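Local coordinates for protein aminotransferase (Bacillus subtilis, PDB 6L1O) that is a pyridoxal-phosphate-dependent aminotransferase encoded in the operon for biosynthesis of the dipeptide antibiotic bacilysin, at residues F237-M248 with L276-L284. Residues are numbered along the deposited sequence; the frame is centred on the assembly and turned at random.
Sequences FSKTFNMAGWRM and LQQAASAAL. With PLP (pyridoxal-5'-phosphate), chain E.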
ATOM      1  N   PHE B 237      -1.254  13.056   6.066  1.00 13.06           N
ATOM      2  CA  PHE B 237      -2.319  13.375   6.986  1.00 13.65           C
ATOM      3  C   PHE B 237      -1.901  13.086   8.437  1.00 13.72           C
ATOM      4  O   PHE B 237      -2.549  13.544   9.341  1.00 14.51           O
ATOM      5  CB  PHE B 237      -3.601  12.605   6.604  1.00 14.53           C
ATOM      6  CG  PHE B 237      -4.310  13.178   5.396  1.00 14.46           C
ATOM      7  CD1 PHE B 237      -5.354  14.059   5.508  1.00 14.34           C
ATOM      8  CD2 PHE B 237      -3.871  12.823   4.130  1.00 14.62           C
ATOM      9  CE1 PHE B 237      -5.947  14.629   4.366  1.00 15.63           C
ATOM     10  CE2 PHE B 237      -4.468  13.339   2.994  1.00 15.30           C
ATOM     11  CZ  PHE B 237      -5.479  14.278   3.104  1.00 15.50           C
ATOM     12  N   SER B 238      -0.796  12.360   8.627  1.00 13.52           N
ATOM     13  CA  SER B 238      -0.479  11.738   9.900  1.00 13.61           C
ATOM     14  C   SER B 238      -0.264  12.723  11.010  1.00 15.82           C
ATOM     15  O   SER B 238      -0.926  12.650  12.038  1.00 14.82           O
ATOM     16  CB  SER B 238       0.741  10.790   9.784  1.00 13.99           C
ATOM     17  OG  SER B 238       0.454   9.734   8.875  1.00 13.59           O
ATOM     18  N   LYS B 239       0.581  13.727  10.754  1.00 13.92           N
ATOM     19  CA  LYS B 239       0.919  14.689  11.797  1.00 14.80           C
ATOM     20  C   LYS B 239      -0.055  15.851  11.838  1.00 15.33           C
ATOM     21  O   LYS B 239      -0.411  16.313  12.878  1.00 14.65           O
ATOM     22  CB  LYS B 239       2.352  15.198  11.601  1.00 16.64           C
ATOM     23  CG  LYS B 239       3.417  14.095  11.520  1.00 18.69           C
ATOM     24  CD  LYS B 239       3.169  12.975  12.527  1.00 21.33           C
ATOM     25  CE  LYS B 239       4.200  11.910  12.497  1.00 22.06           C
ATOM     26  NZ  LYS B 239       4.912  11.831  11.213  1.00 28.33           N
ATOM     27  N   THR B 240      -0.459  16.356  10.680  1.00 14.58           N
ATOM     28  CA  THR B 240      -1.295  17.525  10.628  1.00 16.17           C
ATOM     29  C   THR B 240      -2.624  17.311  11.320  1.00 15.35           C
ATOM     30  O   THR B 240      -3.109  18.172  12.029  1.00 14.55           O
ATOM     31  CB  THR B 240      -1.556  17.961   9.165  1.00 15.86           C
ATOM     32  OG1 THR B 240      -0.301  18.323   8.566  1.00 15.38           O
ATOM     33  CG2 THR B 240      -2.475  19.170   9.134  1.00 16.94           C
ATOM     34  N   PHE B 241      -3.179  16.135  11.153  1.00 14.84           N
ATOM     35  CA  PHE B 241      -4.549  15.872  11.573  1.00 14.17           C
ATOM     36  C   PHE B 241      -4.695  14.804  12.604  1.00 13.64           C
ATOM     37  O   PHE B 241      -5.818  14.320  12.871  1.00 14.67           O
ATOM     38  CB  PHE B 241      -5.386  15.510  10.334  1.00 13.11           C
ATOM     39  CG  PHE B 241      -5.471  16.617   9.329  1.00 13.24           C
ATOM     40  CD1 PHE B 241      -6.188  17.761   9.598  1.00 14.40           C
ATOM     41  CD2 PHE B 241      -4.828  16.498   8.088  1.00 13.20           C
ATOM     42  CE1 PHE B 241      -6.252  18.794   8.664  1.00 14.98           C
ATOM     43  CE2 PHE B 241      -4.954  17.484   7.139  1.00 12.83           C
ATOM     44  CZ  PHE B 241      -5.663  18.644   7.446  1.00 14.33           C
ATOM     45  N   ASN B 242      -3.581  14.401  13.240  1.00 15.53           N
ATOM     46  CA  ASN B 242      -3.601  13.239  14.143  1.00 14.86           C
ATOM     47  C   ASN B 242      -4.266  12.033  13.439  1.00 16.95           C
ATOM     48  O   ASN B 242      -5.214  11.375  13.968  1.00 14.49           O
ATOM     49  CB  ASN B 242      -4.375  13.577  15.427  1.00 14.73           C
ATOM     50  CG  ASN B 242      -3.778  14.673  16.234  1.00 15.09           C
ATOM     51  OD1 ASN B 242      -2.595  14.897  16.210  1.00 14.92           O
ATOM     52  ND2 ASN B 242      -4.625  15.395  16.977  1.00 16.26           N
ATOM     53  N   MET B 243      -3.821  11.762  12.213  1.00 15.55           N
ATOM     54  CA  MET B 243      -4.357  10.650  11.418  1.00 14.07           C
ATOM     55  C   MET B 243      -3.303   9.609  11.078  1.00 14.62           C
ATOM     56  O   MET B 243      -3.410   8.895  10.036  1.00 14.22           O
ATOM     57  CB  MET B 243      -5.008  11.210  10.144  1.00 14.59           C
ATOM     58  CG  MET B 243      -6.313  11.920  10.404  1.00 14.58           C
ATOM     59  SD  MET B 243      -7.001  12.759   8.981  1.00 16.71           S
ATOM     60  CE  MET B 243      -7.792  11.333   8.212  1.00 20.84           C
ATOM     61  N   ALA B 244      -2.318   9.425  11.968  1.00 13.34           N
ATOM     62  CA  ALA B 244      -1.202   8.527  11.707  1.00 14.47           C
ATOM     63  C   ALA B 244      -1.637   7.132  11.388  1.00 14.71           C
ATOM     64  O   ALA B 244      -1.068   6.485  10.482  1.00 14.85           O
ATOM     65  CB  ALA B 244      -0.185   8.566  12.849  1.00 14.75           C
ATOM     66  N   GLY B 245      -2.692   6.661  12.076  1.00 13.55           N
ATOM     67  CA  GLY B 245      -3.176   5.325  11.923  1.00 13.33           C
ATOM     68  C   GLY B 245      -4.022   5.117  10.652  1.00 12.49           C
ATOM     69  O   GLY B 245      -4.214   4.002  10.216  1.00 11.54           O
ATOM     70  N   TRP B 246      -4.519   6.213  10.105  1.00 11.66           N
ATOM     71  CA  TRP B 246      -5.394   6.185   8.921  1.00 13.06           C
ATOM     72  C   TRP B 246      -4.674   5.868   7.608  1.00 12.49           C
ATOM     73  O   TRP B 246      -5.305   5.336   6.669  1.00 12.80           O
ATOM     74  CB  TRP B 246      -6.115   7.462   8.756  1.00 12.73           C
ATOM     75  CG  TRP B 246      -7.024   7.840   9.904  1.00 14.32           C
ATOM     76  CD1 TRP B 246      -6.684   8.027  11.236  1.00 14.66           C
ATOM     77  CD2 TRP B 246      -8.417   8.146   9.808  1.00 14.87           C
ATOM     78  NE1 TRP B 246      -7.803   8.443  11.949  1.00 15.27           N
ATOM     79  CE2 TRP B 246      -8.871   8.499  11.102  1.00 15.09           C
ATOM     80  CE3 TRP B 246      -9.333   8.145   8.752  1.00 17.06           C
ATOM     81  CZ2 TRP B 246     -10.192   8.839  11.356  1.00 16.85           C
ATOM     82  CZ3 TRP B 246     -10.670   8.542   9.005  1.00 17.71           C
ATOM     83  CH2 TRP B 246     -11.078   8.844  10.290  1.00 16.16           C
ATOM     84  N   ARG B 247      -3.383   6.140   7.562  1.00 11.12           N
ATOM     85  CA  ARG B 247      -2.499   5.806   6.412  1.00 11.42           C
ATOM     86  C   ARG B 247      -2.893   6.537   5.132  1.00 13.63           C
ATOM     87  O   ARG B 247      -3.345   5.915   4.171  1.00 12.31           O
ATOM     88  CB  ARG B 247      -2.444   4.299   6.180  1.00 12.52           C
ATOM     89  CG  ARG B 247      -2.169   3.441   7.428  1.00 13.61           C
ATOM     90  CD  ARG B 247      -0.972   3.844   8.206  1.00 12.78           C
ATOM     91  NE  ARG B 247       0.232   3.972   7.369  1.00 13.59           N
ATOM     92  CZ  ARG B 247       1.062   4.975   7.411  1.00 14.84           C
ATOM     93  NH1 ARG B 247       0.868   5.985   8.252  1.00 14.84           N
ATOM     94  NH2 ARG B 247       2.116   5.007   6.596  1.00 15.12           N
ATOM     95  N   MET B 248      -2.798   7.855   5.132  1.00 12.47           N
ATOM     96  CA  MET B 248      -3.112   8.637   3.955  1.00 13.70           C
ATOM     97  C   MET B 248      -2.088   9.729   3.713  1.00 14.23           C
ATOM     98  O   MET B 248      -1.597  10.357   4.666  1.00 14.84           O
ATOM     99  CB  MET B 248      -4.511   9.240   4.061  1.00 16.71           C
ATOM    100  CG  MET B 248      -5.628   8.164   3.839  1.00 22.24           C
ATOM    101  SD  MET B 248      -7.240   8.903   3.719  1.00 29.28           S
ATOM    102  CE  MET B 248      -7.447   9.395   5.369  1.00 24.99           C
ATOM    103  N   LEU B 276     -12.455   6.563   3.538  1.00 14.67           N
ATOM    104  CA  LEU B 276     -11.217   7.244   3.895  1.00 14.62           C
ATOM    105  C   LEU B 276     -10.977   8.510   3.077  1.00 13.39           C
ATOM    106  O   LEU B 276     -10.540   9.508   3.587  1.00 14.23           O
ATOM    107  CB  LEU B 276     -10.041   6.281   3.762  1.00 15.65           C
ATOM    108  CG  LEU B 276      -9.943   5.147   4.793  1.00 16.62           C
ATOM    109  CD1 LEU B 276      -8.773   4.267   4.397  1.00 18.64           C
ATOM    110  CD2 LEU B 276      -9.746   5.703   6.192  1.00 17.13           C
ATOM    111  N   GLN B 277     -11.251   8.455   1.780  1.00 13.28           N
ATOM    112  CA  GLN B 277     -11.074   9.622   0.930  1.00 13.36           C
ATOM    113  C   GLN B 277     -11.967  10.772   1.344  1.00 13.26           C
ATOM    114  O   GLN B 277     -11.558  11.917   1.302  1.00 12.09           O
ATOM    115  CB  GLN B 277     -11.290   9.265  -0.557  1.00 12.80           C
ATOM    116  CG  GLN B 277     -10.315   8.174  -1.048  1.00 15.96           C
ATOM    117  CD  GLN B 277     -10.296   8.031  -2.552  1.00 17.24           C
ATOM    118  OE1 GLN B 277     -10.097   9.017  -3.289  1.00 15.42           O
ATOM    119  NE2 GLN B 277     -10.522   6.800  -3.020  1.00 16.77           N
ATOM    120  N   GLN B 278     -13.210  10.467   1.703  1.00 12.79           N
ATOM    121  CA  GLN B 278     -14.128  11.468   2.148  1.00 14.82           C
ATOM    122  C   GLN B 278     -13.668  12.064   3.486  1.00 12.78           C
ATOM    123  O   GLN B 278     -13.766  13.239   3.692  1.00 14.59           O
ATOM    124  CB  GLN B 278     -15.534  10.855   2.294  1.00 17.55           C
ATOM    125  CG  GLN B 278     -16.583  11.826   2.731  1.00 20.37           C
ATOM    126  CD  GLN B 278     -18.012  11.426   2.300  1.00 27.97           C
ATOM    127  OE1 GLN B 278     -18.211  10.865   1.232  1.00 26.78           O
ATOM    128  NE2 GLN B 278     -19.001  11.723   3.147  1.00 34.46           N
ATOM    129  N   ALA B 279     -13.115  11.248   4.373  1.00 13.29           N
ATOM    130  CA  ALA B 279     -12.551  11.799   5.619  1.00 13.28           C
ATOM    131  C   ALA B 279     -11.383  12.711   5.324  1.00 12.72           C
ATOM    132  O   ALA B 279     -11.213  13.771   5.959  1.00 13.83           O
ATOM    133  CB  ALA B 279     -12.142  10.659   6.545  1.00 13.60           C
ATOM    134  N   ALA B 280     -10.546  12.324   4.368  1.00 12.89           N
ATOM    135  CA  ALA B 280      -9.394  13.131   3.997  1.00 13.90           C
ATOM    136  C   ALA B 280      -9.836  14.476   3.438  1.00 14.88           C
ATOM    137  O   ALA B 280      -9.265  15.546   3.742  1.00 13.27           O
ATOM    138  CB  ALA B 280      -8.523  12.409   2.996  1.00 14.68           C
ATOM    139  N   SER B 281     -10.923  14.455   2.687  1.00 14.74           N
ATOM    140  CA  SER B 281     -11.434  15.648   2.107  1.00 15.70           C
ATOM    141  C   SER B 281     -12.053  16.569   3.193  1.00 15.82           C
ATOM    142  O   SER B 281     -11.924  17.776   3.101  1.00 16.98           O
ATOM    143  CB  SER B 281     -12.469  15.297   1.022  1.00 18.21           C
ATOM    144  OG  SER B 281     -13.092  16.469   0.663  1.00 21.33           O
ATOM    145  N   ALA B 282     -12.659  15.975   4.215  1.00 14.77           N
ATOM    146  CA  ALA B 282     -13.244  16.738   5.316  1.00 17.31           C
ATOM    147  C   ALA B 282     -12.097  17.305   6.165  1.00 15.54           C
ATOM    148  O   ALA B 282     -12.211  18.376   6.670  1.00 14.78           O
ATOM    149  CB  ALA B 282     -14.173  15.893   6.159  1.00 18.20           C
ATOM    150  N   ALA B 283     -10.962  16.588   6.242  1.00 13.95           N
ATOM    151  CA  ALA B 283      -9.781  17.128   6.921  1.00 14.21           C
ATOM    152  C   ALA B 283      -9.252  18.377   6.264  1.00 15.26           C
ATOM    153  O   ALA B 283      -9.051  19.408   6.901  1.00 15.33           O
ATOM    154  CB  ALA B 283      -8.698  16.071   7.084  1.00 14.24           C
ATOM    155  N   LEU B 284      -9.119  18.321   4.951  1.00 14.91           N
ATOM    156  CA  LEU B 284      -8.539  19.385   4.210  1.00 13.68           C
ATOM    157  C   LEU B 284      -9.471  20.596   4.153  1.00 17.39           C
ATOM    158  O   LEU B 284      -9.023  21.740   4.135  1.00 17.33           O
ATOM    159  CB  LEU B 284      -8.245  18.941   2.776  1.00 15.67           C
ATOM    160  CG  LEU B 284      -7.229  17.812   2.606  1.00 16.58           C
ATOM    161  CD1 LEU B 284      -7.106  17.422   1.129  1.00 18.06           C
ATOM    162  CD2 LEU B 284      -5.903  18.205   3.250  1.00 15.38           C
TER
HETATM  163  N1  PLP E 401       8.380  12.055   6.825  1.00 19.85           N
HETATM  164  C2  PLP E 401       8.905  12.289   8.041  1.00 19.71           C
HETATM  165  C2A PLP E 401      10.266  12.902   8.201  1.00 19.38           C
HETATM  166  C3  PLP E 401       8.213  11.848   9.230  1.00 20.79           C
HETATM  167  O3  PLP E 401       8.689  12.001  10.471  1.00 20.76           O
HETATM  168  C4  PLP E 401       6.928  11.284   9.025  1.00 26.00           C
HETATM  169  C4A PLP E 401       6.419  10.520  10.222  1.00 34.09           C
HETATM  170  C5  PLP E 401       6.417  11.075   7.677  1.00 24.32           C
HETATM  171  C6  PLP E 401       7.185  11.520   6.612  1.00 22.51           C
HETATM  172  C5A PLP E 401       5.038  10.551   7.404  1.00 22.73           C
HETATM  173  O4P PLP E 401       4.788   9.270   7.787  1.00 20.62           O
HETATM  174  P   PLP E 401       3.404   8.542   7.311  1.00 16.73           P
HETATM  175  O1P PLP E 401       3.853   7.281   6.664  1.00 14.39           O
HETATM  176  O2P PLP E 401       2.570   9.457   6.440  1.00 16.02           O
HETATM  177  O3P PLP E 401       2.670   8.293   8.599  1.00 16.38           O
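F237 opens the contact by laying the far end of its ring against helix 274-285: CZ lies 3.6 Å from A280 CB, while CE1 meets L284 CD2 at 3.7 Å, the leucine side chain crossing the phenylalanine at about a right angle. The next two residues face the other way. S238 OG donates a 2.7 Å hydrogen bond to phosphate oxygen O3P of the cofactor, and K239 NZ lies too near PLP C4A for a plain non-bonded contact. One turn after F237 the chain returns to the helix with F241, whose ring takes the methyl of A283 squarely over one face, a CH-pi contact with CB 3.7 Å from the ring centroid and only 1° off its normal. T240 CG2 lies over the opposite face, so the ring is held between two methyl groups. M243 extends towards A283 through SD, but bends at its last torsion to set CE over a face of the W246 indole. The six-membered ring of that indole reaches the earlier turn of the helix, placing CZ3 3.6 Å from A279 CB. Its NE1 bonds T46, and F273 of the second subunit stacks on it. R247 then turns its guanidinium away to the cofactor: NH2 bonds PLP O1P and NH1 bonds O3P, nearly straight at 177° and 171°, while A244 O, also bonded by NH1, helps hold the group in orientation. Finally M248 fits SD between L276 and A280, 3.8 Å from each CB. The principle is a division of labour within one short segment: apolar residues pack on an alanine-rich helix, while S238 and R247 are among the residues that bond the phosphate, an arrangement characteristic of the cofactor site in class I aminotransferases of the PLP-dependent fold type I.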